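Local coordinates for binding domain (Hc) of Paraclostridial Mosquitocidal Protein 1 (Paraclostridium bifermentans, PDB 6HOX) that probably targets host nerve cells as the receptor-binding part of a botulinum-like neurotoxin that specifically acts on Anopheles mosquitoes, at residues A[134-139]-A[171-176]; A[144-149]-A[179-184]; A[371-376]-A[393-398]; A[416-421]-A[431-436]. All coordinates share one frame; numbering follows the deposited sequence.

Interaction 1 (A[134-139]-A[171-176]); sequences WRMKDR and ITVNQL
I171 opens the contact by laying both ends of its branched side chain on the indole of W134. Its CG2 sits 3.6 Å from the centroid of the five-membered ring and 11° off the normal, a CH-pi contact over one face. CD1 reaches the six-membered part, 3.6 Å from W134 CE3, and the methyls thus span the fused ring system. W134 is brought there by its first torsion, CG lying anti to the backbone N (chi1 166°). At V173 the side chain again turns inward and its two methyls divide the work. CG2 approaches the far rim of the indole obliquely, 4.0 Å from W134 CZ2. CG1 meets the thioether of M136 at 4.1 Å from SD, where M136 and V173 pass alongside with their ends pointing opposite ways. W123, F89 and C179 also pack round the tryptophan. The axes of the short strand segments pass 10.2 Å apart at closest approach, at 25° to each other, and the segments are joined through side chains alone. Two beta sheets laid face to face with an apolar filling are typical of the concanavalin-like beta sandwich that forms the N-terminal half of the receptor-binding domain.

Interaction 2 (A[144-149]-A[179-184]); sequences IDIITS and CTLYIN
T148, whose methyl packs on L181, has its hydroxyl OG1 gripped from its own sheet: it is hydrogen-bonded to the backbone N of L132 and to the side-chain OD1 of N131. The contact belongs to the lectin-like beta sandwich of the N-terminal receptor-binding subdomain, with strand 143-147 in one sheet and strand 178-183 in the other. OG1 stands between the backbone N and the carbonyl carbon (chi1 66°), which leaves CG2 directed across the interface, 4.0 Å from L181 CD2. The two side chains meet at about a right angle, and the two bonds on OG1 help to fix the rotation of the threonine. Two residues earlier, I146 points the same way, while I147, between T148 and I146, and D145, beyond I146, point to the other face; D145 OD2 there makes a salt bridge with R135. The alpha carbons of I146 and L181 are 7.6 Å apart. D189 and K191 of strand 186-192 also touch I146, and I171 lies against L181. All of the reach of I146 falls to CD1, which sits 4.1 Å from L181 CB, 4.0 Å from C179 SG and 3.9 Å from the carbonyl oxygen C179 O.

Interaction 3 (A[371-376]-A[393-398]); sequences KLIQLQ and NGLLSI
L395 forks between I373 and L375, one methyl to each. Its CD2 meets I373 CD1 at 4.0 Å, the two side chains lying nearly perpendicular. Its CD1 lies 4.2 Å from L375 CD1 at the more exposed margin of the contact. I373 turns CG1 over its own backbone (chi1 66°) and runs on extended to CD1, toward the leucine. Strands 369-373 and 394-398 are not paired with each other: strand 384-388 lies between them and pairs antiparallel with both, so these side chains bridge across the intervening strand of the beta-trefoil. L419 and Y422 also pack on L395. Beyond I373 the chain leaves the strand in a turn held by Q374, whose OE1 accepts the backbone N of Q376 at 2.9 Å, in the carbonyl plane on a lone pair. Q384 tightens the same turn, giving its NE2 to Q374 OE1 and taking the backbone N of L375 on its OE1. The chemistry therefore divides: directional polar bonds brace the turn that carries L375, whereas the touch on L395 is methyl against methyl, small in area and without directional demand.

Interaction 4 (A[416-421]-A[431-436]); sequences GWYLDN and TKTNWY
Y418 fills the gap between helix 416-420 and residues K432 and T433, within the beta-trefoil that forms the C-terminal half of the receptor-binding domain. This inner side is tight. T433 CG2 presses obliquely on the ring, 3.4 Å from Y418 CD2, while T433 OG1 turns back to hydrogen-bond the carbonyl of H430. S397, Y413 and L425 also pack on the tyrosine, so the ring is confined on several fronts. The rest of the short helix is looser: W417 and D420 are exposed to solvent and do not reach the other segment. K432 comes at the tyrosine across its long axis, its chain bent at chi3 (-70°) to bring the amine to the phenol end. The buried lysine has a second, weak bond to the backbone carbonyl of I398, and together the two oxygens probably help to offset its charge. The ammonium lies at the ring edge, in the ring plane, where K432 NZ donates to Y418 OH at 2.7 Å.

How the interactions relate
The four contacts fall into two pairs, one in each half of the binding domain. Interactions 1 and 2, their centres about 11 Å apart, lie in the N-terminal sandwich and use neighbouring strands of the same two sheets, 131-137 with 143-147 and 167-174 with 178-183; their segments alternate along the chain, so together they clamp the two hairpins face to face. Interactions 3 and 4 follow in series in the C-terminal trefoil, centres about 6 Å apart, and are tied where S397 OG meets K432 O and W435 NE1 meets L396 O. The pairs are about 34 to 45 Å apart between centres and never touch, consistent with two subdomains that each hold their own core.

Interaction 1 (A[134-139]-A[171-176])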
loop_
_atom_site.group_PDB
_atom_site.type_symbol
_atom_site.label_atom_id
_atom_site.label_comp_id
_atom_site.label_asym_id
_atom_site.label_seq_id
_atom_site.Cartn_x
_atom_site.Cartn_y
_atom_site.Cartn_z
ATOM N N TRP A 134 5.077 5.555 -18.167
ATOM C CA TRP A 134 5.153 6.980 -18.411
ATOM C C TRP A 134 5.673 7.166 -19.835
ATOM O O TRP A 134 6.710 6.600 -20.194
ATOM C CB TRP A 134 6.054 7.685 -17.381
ATOM C CG TRP A 134 6.434 9.078 -17.761
ATOM C CD1 TRP A 134 7.654 9.506 -18.210
ATOM C CD2 TRP A 134 5.582 10.236 -17.750
ATOM N NE1 TRP A 134 7.620 10.852 -18.450
ATOM C CE2 TRP A 134 6.363 11.325 -18.179
ATOM C CE3 TRP A 134 4.255 10.463 -17.377
ATOM C CZ2 TRP A 134 5.851 12.616 -18.270
ATOM C CZ3 TRP A 134 3.743 11.733 -17.474
ATOM C CH2 TRP A 134 4.530 12.793 -17.926
ATOM N N ARG A 135 4.952 7.933 -20.647
ATOM C CA ARG A 135 5.409 8.181 -22.000
ATOM C C ARG A 135 5.240 9.663 -22.346
ATOM O O ARG A 135 4.203 10.274 -22.011
ATOM C CB ARG A 135 4.669 7.300 -23.009
ATOM C CG ARG A 135 5.004 7.666 -24.452
ATOM C CD ARG A 135 4.449 6.737 -25.511
ATOM N NE ARG A 135 4.941 5.380 -25.302
ATOM C CZ ARG A 135 4.206 4.389 -24.808
ATOM N NH1 ARG A 135 2.887 4.489 -24.815
ATOM N NH2 ARG A 135 4.796 3.313 -24.310
ATOM N N MET A 136 6.278 10.207 -22.996
ATOM C CA MET A 136 6.304 11.525 -23.615
ATOM C C MET A 136 6.499 11.364 -25.132
ATOM O O MET A 136 7.291 10.522 -25.580
ATOM C CB MET A 136 7.453 12.363 -23.043
ATOM C CG MET A 136 7.210 12.786 -21.599
ATOM S SD MET A 136 8.623 13.592 -20.830
ATOM C CE MET A 136 9.777 12.241 -20.882
ATOM N N LYS A 137 5.749 12.151 -25.913
ATOM C CA LYS A 137 5.929 12.222 -27.360
ATOM C C LYS A 137 5.900 13.690 -27.787
ATOM O O LYS A 137 4.993 14.422 -27.436
ATOM C CB LYS A 137 4.857 11.406 -28.082
ATOM C CG LYS A 137 5.044 11.310 -29.589
ATOM C CD LYS A 137 3.761 11.178 -30.364
ATOM C CE LYS A 137 3.233 9.770 -30.469
ATOM N NZ LYS A 137 2.137 9.726 -31.465
ATOM N N ASP A 138 6.920 14.120 -28.531
ATOM C CA ASP A 138 7.020 15.514 -28.929
ATOM C C ASP A 138 6.400 15.676 -30.328
ATOM O O ASP A 138 5.902 14.728 -30.929
ATOM C CB ASP A 138 8.462 16.018 -28.773
ATOM C CG ASP A 138 9.408 15.600 -29.868
ATOM O OD1 ASP A 138 8.936 14.921 -30.818
ATOM O OD2 ASP A 138 10.618 15.958 -29.757
ATOM N N ARG A 139 6.424 16.903 -30.828
ATOM C CA ARG A 139 5.729 17.276 -32.038
ATOM C C ARG A 139 6.425 16.732 -33.294
ATOM O O ARG A 139 5.858 16.862 -34.381
ATOM C CB ARG A 139 5.599 18.802 -32.111
ATOM C CG ARG A 139 6.921 19.545 -32.217
ATOM C CD ARG A 139 6.881 20.880 -31.489
ATOM N NE ARG A 139 8.165 21.569 -31.542
ATOM C CZ ARG A 139 8.610 22.251 -32.597
ATOM N NH1 ARG A 139 7.879 22.319 -33.696
ATOM N NH2 ARG A 139 9.783 22.855 -32.555
ATOM N N ILE A 171 7.082 11.345 -10.852
ATOM C CA ILE A 171 7.736 11.481 -12.162
ATOM C C ILE A 171 8.240 12.931 -12.257
ATOM O O ILE A 171 7.449 13.861 -12.156
ATOM C CB ILE A 171 6.745 11.142 -13.302
ATOM C CG1 ILE A 171 6.220 9.711 -13.215
ATOM C CG2 ILE A 171 7.319 11.411 -14.685
ATOM C CD1 ILE A 171 4.915 9.541 -13.930
ATOM N N THR A 172 9.551 13.113 -12.407
ATOM C CA THR A 172 10.143 14.427 -12.522
ATOM C C THR A 172 10.642 14.585 -13.964
ATOM O O THR A 172 11.218 13.648 -14.552
ATOM C CB THR A 172 11.224 14.646 -11.451
ATOM O OG1 THR A 172 12.341 13.795 -11.711
ATOM C CG2 THR A 172 10.733 14.375 -10.043
ATOM N N VAL A 173 10.370 15.761 -14.545
ATOM C CA VAL A 173 10.758 16.093 -15.912
ATOM C C VAL A 173 11.559 17.400 -15.884
ATOM O O VAL A 173 11.033 18.475 -15.586
ATOM C CB VAL A 173 9.522 16.172 -16.819
ATOM C CG1 VAL A 173 9.883 16.510 -18.259
ATOM C CG2 VAL A 173 8.726 14.877 -16.754
ATOM N N ASN A 174 12.864 17.255 -16.116
ATOM C CA ASN A 174 13.776 18.331 -16.392
ATOM C C ASN A 174 14.013 18.311 -17.897
ATOM O O ASN A 174 14.835 17.508 -18.373
ATOM C CB ASN A 174 15.079 18.177 -15.610
ATOM C CG ASN A 174 16.081 19.278 -15.886
ATOM O OD1 ASN A 174 17.085 19.378 -15.189
ATOM N ND2 ASN A 174 15.829 20.101 -16.892
ATOM N N GLN A 175 13.235 19.129 -18.622
ATOM C CA GLN A 175 13.260 19.154 -20.088
ATOM C C GLN A 175 14.690 19.520 -20.511
ATOM O O GLN A 175 15.348 20.319 -19.855
ATOM C CB GLN A 175 12.136 20.046 -20.646
ATOM C CG GLN A 175 10.745 19.452 -20.406
ATOM C CD GLN A 175 9.594 19.972 -21.242
ATOM O OE1 GLN A 175 8.704 20.665 -20.745
ATOM N NE2 GLN A 175 9.550 19.573 -22.504
ATOM N N LEU A 176 15.201 18.817 -21.528
ATOM C CA LEU A 176 16.572 18.979 -22.024
ATOM C C LEU A 176 17.559 18.105 -21.233
ATOM O O LEU A 176 18.680 17.887 -21.701
ATOM C CB LEU A 176 16.970 20.462 -21.964
ATOM C CG LEU A 176 18.326 20.825 -22.569
ATOM C CD1 LEU A 176 18.464 20.298 -23.993
ATOM C CD2 LEU A 176 18.543 22.334 -22.531
#

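Interaction 2 (A[144-149]-A[179-184])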
loop_
_atom_site.group_PDB
_atom_site.type_symbol
_atom_site.label_atom_id
_atom_site.label_comp_id
_atom_site.label_asym_id
_atom_site.label_seq_id
_atom_site.Cartn_x
_atom_site.Cartn_y
_atom_site.Cartn_z
ATOM N N ILE A 144 9.825 9.027 -25.713
ATOM C CA ILE A 144 10.540 8.533 -24.542
ATOM C C ILE A 144 9.505 7.969 -23.570
ATOM O O ILE A 144 8.525 8.623 -23.263
ATOM C CB ILE A 144 11.418 9.646 -23.942
ATOM C CG1 ILE A 144 12.732 9.727 -24.725
ATOM C CG2 ILE A 144 11.665 9.444 -22.451
ATOM C CD1 ILE A 144 13.477 11.002 -24.531
ATOM N N ASP A 145 9.718 6.729 -23.130
ATOM C CA ASP A 145 8.874 6.144 -22.140
ATOM C C ASP A 145 9.716 5.434 -21.066
ATOM O O ASP A 145 10.887 5.065 -21.276
ATOM C CB ASP A 145 7.800 5.252 -22.778
ATOM C CG ASP A 145 8.309 4.342 -23.870
ATOM O OD1 ASP A 145 9.475 3.936 -23.776
ATOM O OD2 ASP A 145 7.531 4.052 -24.804
ATOM N N ILE A 146 9.106 5.321 -19.879
ATOM C CA ILE A 146 9.581 4.481 -18.827
ATOM C C ILE A 146 8.494 3.420 -18.622
ATOM O O ILE A 146 7.314 3.738 -18.466
ATOM C CB ILE A 146 9.911 5.300 -17.561
ATOM C CG1 ILE A 146 11.026 6.306 -17.840
ATOM C CG2 ILE A 146 10.264 4.386 -16.388
ATOM C CD1 ILE A 146 11.293 7.281 -16.721
ATOM N N ILE A 147 8.890 2.158 -18.719
ATOM C CA ILE A 147 8.008 1.060 -18.458
ATOM C C ILE A 147 8.624 0.300 -17.284
ATOM O O ILE A 147 9.701 -0.251 -17.430
ATOM C CB ILE A 147 7.823 0.211 -19.736
ATOM C CG1 ILE A 147 7.269 1.071 -20.876
ATOM C CG2 ILE A 147 6.939 -1.001 -19.462
ATOM C CD1 ILE A 147 7.307 0.434 -22.241
ATOM N N THR A 148 7.993 0.351 -16.103
ATOM C CA THR A 148 8.558 -0.362 -14.959
ATOM C C THR A 148 8.555 -1.862 -15.309
ATOM O O THR A 148 7.687 -2.324 -16.047
ATOM C CB THR A 148 7.830 -0.030 -13.651
ATOM O OG1 THR A 148 6.501 -0.528 -13.766
ATOM C CG2 THR A 148 7.809 1.451 -13.337
ATOM N N SER A 149 9.557 -2.595 -14.812
ATOM C CA SER A 149 9.767 -3.996 -15.192
ATOM C C SER A 149 9.782 -4.857 -13.932
ATOM O O SER A 149 10.520 -5.790 -13.844
ATOM C CB SER A 149 11.041 -4.171 -16.010
ATOM O OG SER A 149 12.184 -3.790 -15.251
ATOM N N CYS A 179 14.164 12.571 -17.494
ATOM C CA CYS A 179 12.930 12.175 -16.919
ATOM C C CYS A 179 13.217 11.076 -15.887
ATOM O O CYS A 179 13.933 10.137 -16.227
ATOM C CB CYS A 179 12.057 11.598 -18.015
ATOM S SG CYS A 179 10.451 11.178 -17.355
ATOM N N THR A 180 12.674 11.188 -14.667
ATOM C CA THR A 180 12.971 10.209 -13.583
ATOM C C THR A 180 11.670 9.739 -12.926
ATOM O O THR A 180 10.790 10.554 -12.660
ATOM C CB THR A 180 13.921 10.802 -12.535
ATOM O OG1 THR A 180 15.099 11.228 -13.215
ATOM C CG2 THR A 180 14.291 9.821 -11.444
ATOM N N LEU A 181 11.570 8.422 -12.675
ATOM C CA LEU A 181 10.404 7.819 -12.042
ATOM C C LEU A 181 10.784 7.188 -10.697
ATOM O O LEU A 181 11.792 6.484 -10.588
ATOM C CB LEU A 181 9.770 6.775 -12.958
ATOM C CG LEU A 181 8.399 6.283 -12.469
ATOM C CD1 LEU A 181 7.435 6.063 -13.620
ATOM C CD2 LEU A 181 8.522 5.006 -11.659
ATOM N N TYR A 182 9.914 7.419 -9.705
ATOM C CA TYR A 182 10.078 6.992 -8.324
ATOM C C TYR A 182 8.831 6.200 -7.895
ATOM O O TYR A 182 7.726 6.555 -8.290
ATOM C CB TYR A 182 10.210 8.200 -7.389
ATOM C CG TYR A 182 11.376 9.127 -7.624
ATOM C CD1 TYR A 182 11.315 10.118 -8.587
ATOM C CD2 TYR A 182 12.524 9.060 -6.844
ATOM C CE1 TYR A 182 12.381 10.976 -8.812
ATOM C CE2 TYR A 182 13.598 9.920 -7.052
ATOM C CZ TYR A 182 13.536 10.876 -8.047
ATOM O OH TYR A 182 14.577 11.739 -8.278
ATOM N N ILE A 183 9.020 5.130 -7.104
ATOM C CA ILE A 183 7.942 4.483 -6.342
ATOM C C ILE A 183 8.323 4.566 -4.858
ATOM O O ILE A 183 9.462 4.224 -4.503
ATOM C CB ILE A 183 7.685 3.025 -6.792
ATOM C CG1 ILE A 183 7.325 2.950 -8.273
ATOM C CG2 ILE A 183 6.595 2.394 -5.939
ATOM C CD1 ILE A 183 7.284 1.565 -8.865
ATOM N N ASN A 184 7.386 5.062 -4.031
ATOM C CA ASN A 184 7.533 5.214 -2.594
ATOM C C ASN A 184 8.838 5.963 -2.292
ATOM O O ASN A 184 9.597 5.593 -1.401
ATOM C CB ASN A 184 7.429 3.857 -1.881
ATOM C CG ASN A 184 6.074 3.192 -2.066
ATOM O OD1 ASN A 184 5.079 3.854 -2.376
ATOM N ND2 ASN A 184 6.021 1.877 -1.905
#

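Interaction 3 (A[371-376]-A[393-398])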
loop_
_atom_site.group_PDB
_atom_site.type_symbol
_atom_site.label_atom_id
_atom_site.label_comp_id
_atom_site.label_asym_id
_atom_site.label_seq_id
_atom_site.Cartn_x
_atom_site.Cartn_y
_atom_site.Cartn_z
ATOM N N LYS A 371 1.720 -3.984 23.285
ATOM C CA LYS A 371 1.844 -2.669 22.714
ATOM C C LYS A 371 2.158 -2.825 21.221
ATOM O O LYS A 371 3.058 -3.568 20.852
ATOM C CB LYS A 371 2.936 -1.902 23.460
ATOM C CG LYS A 371 2.925 -0.397 23.248
ATOM C CD LYS A 371 3.987 0.319 24.047
ATOM C CE LYS A 371 3.569 0.530 25.489
ATOM N NZ LYS A 371 3.845 1.919 25.926
ATOM N N LEU A 372 1.382 -2.148 20.373
ATOM C CA LEU A 372 1.676 -2.096 18.959
ATOM C C LEU A 372 2.585 -0.889 18.713
ATOM O O LEU A 372 2.236 0.257 19.033
ATOM C CB LEU A 372 0.374 -2.028 18.149
ATOM C CG LEU A 372 -0.289 -3.381 17.860
ATOM C CD1 LEU A 372 -0.776 -4.041 19.133
ATOM C CD2 LEU A 372 -1.450 -3.248 16.883
ATOM N N ILE A 373 3.756 -1.171 18.147
ATOM C CA ILE A 373 4.825 -0.192 17.990
ATOM C C ILE A 373 5.312 -0.195 16.538
ATOM O O ILE A 373 5.038 -1.105 15.753
ATOM C CB ILE A 373 5.999 -0.471 18.953
ATOM C CG1 ILE A 373 6.684 -1.792 18.607
ATOM C CG2 ILE A 373 5.520 -0.412 20.399
ATOM C CD1 ILE A 373 7.798 -2.187 19.534
ATOM N N GLN A 374 6.058 0.849 16.215
ATOM C CA GLN A 374 6.720 0.971 14.952
ATOM C C GLN A 374 8.158 1.375 15.236
ATOM O O GLN A 374 8.409 2.513 15.554
ATOM C CB GLN A 374 6.012 1.979 14.046
ATOM C CG GLN A 374 6.685 2.134 12.691
ATOM C CD GLN A 374 6.831 0.810 11.997
ATOM O OE1 GLN A 374 7.865 0.146 12.105
ATOM N NE2 GLN A 374 5.779 0.400 11.303
ATOM N N LEU A 375 9.069 0.409 15.124
ATOM C CA LEU A 375 10.484 0.619 15.390
ATOM C C LEU A 375 11.230 1.032 14.117
ATOM O O LEU A 375 12.395 1.385 14.188
ATOM C CB LEU A 375 11.083 -0.670 15.964
ATOM C CG LEU A 375 10.590 -1.070 17.356
ATOM C CD1 LEU A 375 11.170 -2.416 17.756
ATOM C CD2 LEU A 375 10.958 -0.020 18.392
ATOM N N GLN A 376 10.566 0.926 12.965
ATOM C CA GLN A 376 11.071 1.409 11.680
ATOM C C GLN A 376 10.433 2.789 11.441
ATOM O O GLN A 376 10.140 3.487 12.381
ATOM C CB GLN A 376 10.781 0.353 10.606
ATOM C CG GLN A 376 11.431 -1.003 10.872
ATOM C CD GLN A 376 12.939 -0.915 10.912
ATOM O OE1 GLN A 376 13.565 -0.317 10.037
ATOM N NE2 GLN A 376 13.542 -1.504 11.937
ATOM N N ASN A 393 9.317 -10.391 28.902
ATOM C CA ASN A 393 9.318 -9.235 28.003
ATOM C C ASN A 393 9.942 -9.657 26.680
ATOM O O ASN A 393 10.912 -10.391 26.686
ATOM C CB ASN A 393 10.129 -8.071 28.557
ATOM C CG ASN A 393 9.499 -7.461 29.784
ATOM O OD1 ASN A 393 8.283 -7.346 29.874
ATOM N ND2 ASN A 393 10.330 -7.077 30.733
ATOM N N GLY A 394 9.371 -9.194 25.566
ATOM C CA GLY A 394 9.944 -9.484 24.243
ATOM C C GLY A 394 9.152 -8.858 23.107
ATOM O O GLY A 394 8.198 -8.135 23.325
ATOM N N LEU A 395 9.598 -9.134 21.880
ATOM C CA LEU A 395 8.846 -8.816 20.679
ATOM C C LEU A 395 8.172 -10.100 20.214
ATOM O O LEU A 395 8.768 -11.190 20.263
ATOM C CB LEU A 395 9.767 -8.273 19.578
ATOM C CG LEU A 395 10.439 -6.937 19.871
ATOM C CD1 LEU A 395 11.388 -6.529 18.743
ATOM C CD2 LEU A 395 9.410 -5.848 20.099
ATOM N N LEU A 396 6.923 -9.957 19.785
ATOM C CA LEU A 396 6.177 -11.074 19.265
ATOM C C LEU A 396 6.846 -11.538 17.967
ATOM O O LEU A 396 7.107 -10.736 17.048
ATOM C CB LEU A 396 4.728 -10.660 19.031
ATOM C CG LEU A 396 3.834 -11.781 18.506
ATOM C CD1 LEU A 396 3.562 -12.805 19.606
ATOM C CD2 LEU A 396 2.551 -11.216 17.949
ATOM N N SER A 397 7.143 -12.835 17.926
ATOM C CA SER A 397 7.741 -13.467 16.781
ATOM C C SER A 397 7.165 -14.883 16.610
ATOM O O SER A 397 6.248 -15.283 17.323
ATOM C CB SER A 397 9.233 -13.475 16.903
ATOM O OG SER A 397 9.824 -13.724 15.636
ATOM N N ILE A 398 7.666 -15.587 15.596
ATOM C CA ILE A 398 7.359 -16.985 15.335
ATOM C C ILE A 398 8.623 -17.777 15.650
ATOM O O ILE A 398 9.722 -17.307 15.348
ATOM C CB ILE A 398 6.870 -17.221 13.893
ATOM C CG1 ILE A 398 7.754 -16.515 12.861
ATOM C CG2 ILE A 398 5.410 -16.814 13.760
ATOM C CD1 ILE A 398 7.540 -16.974 11.442
#

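Interaction 4 (A[416-421]-A[431-436])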
loop_
_atom_site.group_PDB
_atom_site.type_symbol
_atom_site.label_atom_id
_atom_site.label_comp_id
_atom_site.label_asym_id
_atom_site.label_seq_id
_atom_site.Cartn_x
_atom_site.Cartn_y
_atom_site.Cartn_z
ATOM N N GLY A 416 12.712 -12.190 23.983
ATOM C CA GLY A 416 13.535 -11.276 24.764
ATOM C C GLY A 416 14.793 -10.902 24.008
ATOM O O GLY A 416 15.196 -9.758 24.031
ATOM N N TRP A 417 15.375 -11.867 23.282
ATOM C CA TRP A 417 16.596 -11.629 22.495
ATOM C C TRP A 417 16.346 -10.574 21.403
ATOM O O TRP A 417 17.139 -9.675 21.227
ATOM C CB TRP A 417 17.132 -12.924 21.881
ATOM C CG TRP A 417 18.416 -12.700 21.148
ATOM C CD1 TRP A 417 18.595 -12.617 19.801
ATOM C CD2 TRP A 417 19.704 -12.483 21.737
ATOM N NE1 TRP A 417 19.904 -12.350 19.516
ATOM C CE2 TRP A 417 20.611 -12.260 20.680
ATOM C CE3 TRP A 417 20.175 -12.420 23.053
ATOM C CZ2 TRP A 417 21.962 -12.002 20.894
ATOM C CZ3 TRP A 417 21.509 -12.158 23.266
ATOM C CH2 TRP A 417 22.393 -11.962 22.199
ATOM N N TYR A 418 15.255 -10.722 20.653
ATOM C CA TYR A 418 14.945 -9.775 19.563
ATOM C C TYR A 418 14.670 -8.390 20.143
ATOM O O TYR A 418 15.047 -7.383 19.551
ATOM C CB TYR A 418 13.767 -10.250 18.716
ATOM C CG TYR A 418 14.019 -11.524 17.961
ATOM C CD1 TYR A 418 15.302 -12.027 17.820
ATOM C CD2 TYR A 418 12.977 -12.230 17.381
ATOM C CE1 TYR A 418 15.541 -13.208 17.148
ATOM C CE2 TYR A 418 13.204 -13.424 16.712
ATOM C CZ TYR A 418 14.495 -13.904 16.586
ATOM O OH TYR A 418 14.769 -15.067 15.935
ATOM N N LEU A 419 14.001 -8.346 21.288
ATOM C CA LEU A 419 13.730 -7.059 21.918
ATOM C C LEU A 419 15.050 -6.359 22.257
ATOM O O LEU A 419 15.277 -5.242 21.812
ATOM C CB LEU A 419 12.885 -7.260 23.173
ATOM C CG LEU A 419 12.599 -5.989 23.971
ATOM C CD1 LEU A 419 11.775 -4.997 23.151
ATOM C CD2 LEU A 419 11.874 -6.338 25.262
ATOM N N ASP A 420 15.914 -7.029 23.030
ATOM C CA ASP A 420 17.115 -6.384 23.563
ATOM C C ASP A 420 18.127 -6.068 22.452
ATOM O O ASP A 420 18.881 -5.116 22.581
ATOM C CB ASP A 420 17.807 -7.244 24.630
ATOM C CG ASP A 420 16.974 -7.503 25.875
ATOM O OD1 ASP A 420 15.995 -6.749 26.106
ATOM O OD2 ASP A 420 17.282 -8.491 26.584
ATOM N N ASN A 421 18.121 -6.835 21.356
ATOM C CA ASN A 421 19.106 -6.660 20.272
ATOM C C ASN A 421 18.433 -6.170 18.975
ATOM O O ASN A 421 18.961 -6.347 17.879
ATOM C CB ASN A 421 19.863 -7.972 20.067
ATOM C CG ASN A 421 20.625 -8.377 21.310
ATOM O OD1 ASN A 421 20.167 -9.246 22.062
ATOM N ND2 ASN A 421 21.735 -7.702 21.561
ATOM N N THR A 431 12.403 -9.643 9.825
ATOM C CA THR A 431 11.242 -10.115 9.058
ATOM C C THR A 431 10.251 -10.871 9.973
ATOM O O THR A 431 9.046 -10.642 9.882
ATOM C CB THR A 431 11.709 -10.930 7.836
ATOM O OG1 THR A 431 12.433 -10.086 6.933
ATOM C CG2 THR A 431 10.583 -11.544 7.044
ATOM N N LYS A 432 10.759 -11.753 10.854
ATOM C CA LYS A 432 9.938 -12.567 11.767
ATOM C C LYS A 432 9.237 -11.739 12.857
ATOM O O LYS A 432 8.337 -12.278 13.547
ATOM C CB LYS A 432 10.781 -13.588 12.538
ATOM C CG LYS A 432 11.464 -14.659 11.712
ATOM C CD LYS A 432 11.867 -15.868 12.519
ATOM C CE LYS A 432 12.998 -15.619 13.490
ATOM N NZ LYS A 432 12.908 -16.547 14.650
ATOM N N THR A 433 9.661 -10.488 13.061
ATOM C CA THR A 433 9.102 -9.607 14.102
ATOM C C THR A 433 8.152 -8.546 13.519
ATOM O O THR A 433 7.610 -7.734 14.262
ATOM C CB THR A 433 10.207 -8.945 14.937
ATOM O OG1 THR A 433 11.041 -8.149 14.092
ATOM C CG2 THR A 433 11.057 -9.963 15.669
ATOM N N ASN A 434 7.892 -8.609 12.212
ATOM C CA ASN A 434 6.991 -7.670 11.541
ATOM C C ASN A 434 5.664 -8.369 11.272
ATOM O O ASN A 434 5.645 -9.472 10.752
ATOM C CB ASN A 434 7.577 -7.156 10.230
ATOM C CG ASN A 434 8.763 -6.239 10.427
ATOM O OD1 ASN A 434 8.814 -5.479 11.389
ATOM N ND2 ASN A 434 9.688 -6.259 9.483
ATOM N N TRP A 435 4.573 -7.693 11.644
ATOM C CA TRP A 435 3.233 -8.205 11.583
ATOM C C TRP A 435 2.364 -7.282 10.727
ATOM O O TRP A 435 2.475 -6.059 10.831
ATOM C CB TRP A 435 2.674 -8.325 13.001
ATOM C CG TRP A 435 3.354 -9.405 13.786
ATOM C CD1 TRP A 435 4.402 -9.260 14.641
ATOM C CD2 TRP A 435 3.071 -10.814 13.732
ATOM N NE1 TRP A 435 4.766 -10.475 15.154
ATOM C CE2 TRP A 435 3.976 -11.450 14.611
ATOM C CE3 TRP A 435 2.144 -11.602 13.031
ATOM C CZ2 TRP A 435 3.969 -12.829 14.820
ATOM C CZ3 TRP A 435 2.134 -12.965 13.245
ATOM C CH2 TRP A 435 3.041 -13.571 14.120
ATOM N N TYR A 436 1.509 -7.902 9.904
ATOM C CA TYR A 436 0.530 -7.222 9.088
ATOM C C TYR A 436 -0.886 -7.579 9.539
ATOM O O TYR A 436 -1.173 -8.727 9.949
ATOM C CB TYR A 436 0.626 -7.625 7.614
ATOM C CG TYR A 436 1.877 -7.247 6.876
ATOM C CD1 TYR A 436 2.069 -5.976 6.352
ATOM C CD2 TYR A 436 2.831 -8.207 6.592
ATOM C CE1 TYR A 436 3.189 -5.659 5.597
ATOM C CE2 TYR A 436 3.978 -7.892 5.880
ATOM C CZ TYR A 436 4.156 -6.620 5.370
ATOM O OH TYR A 436 5.296 -6.348 4.659
#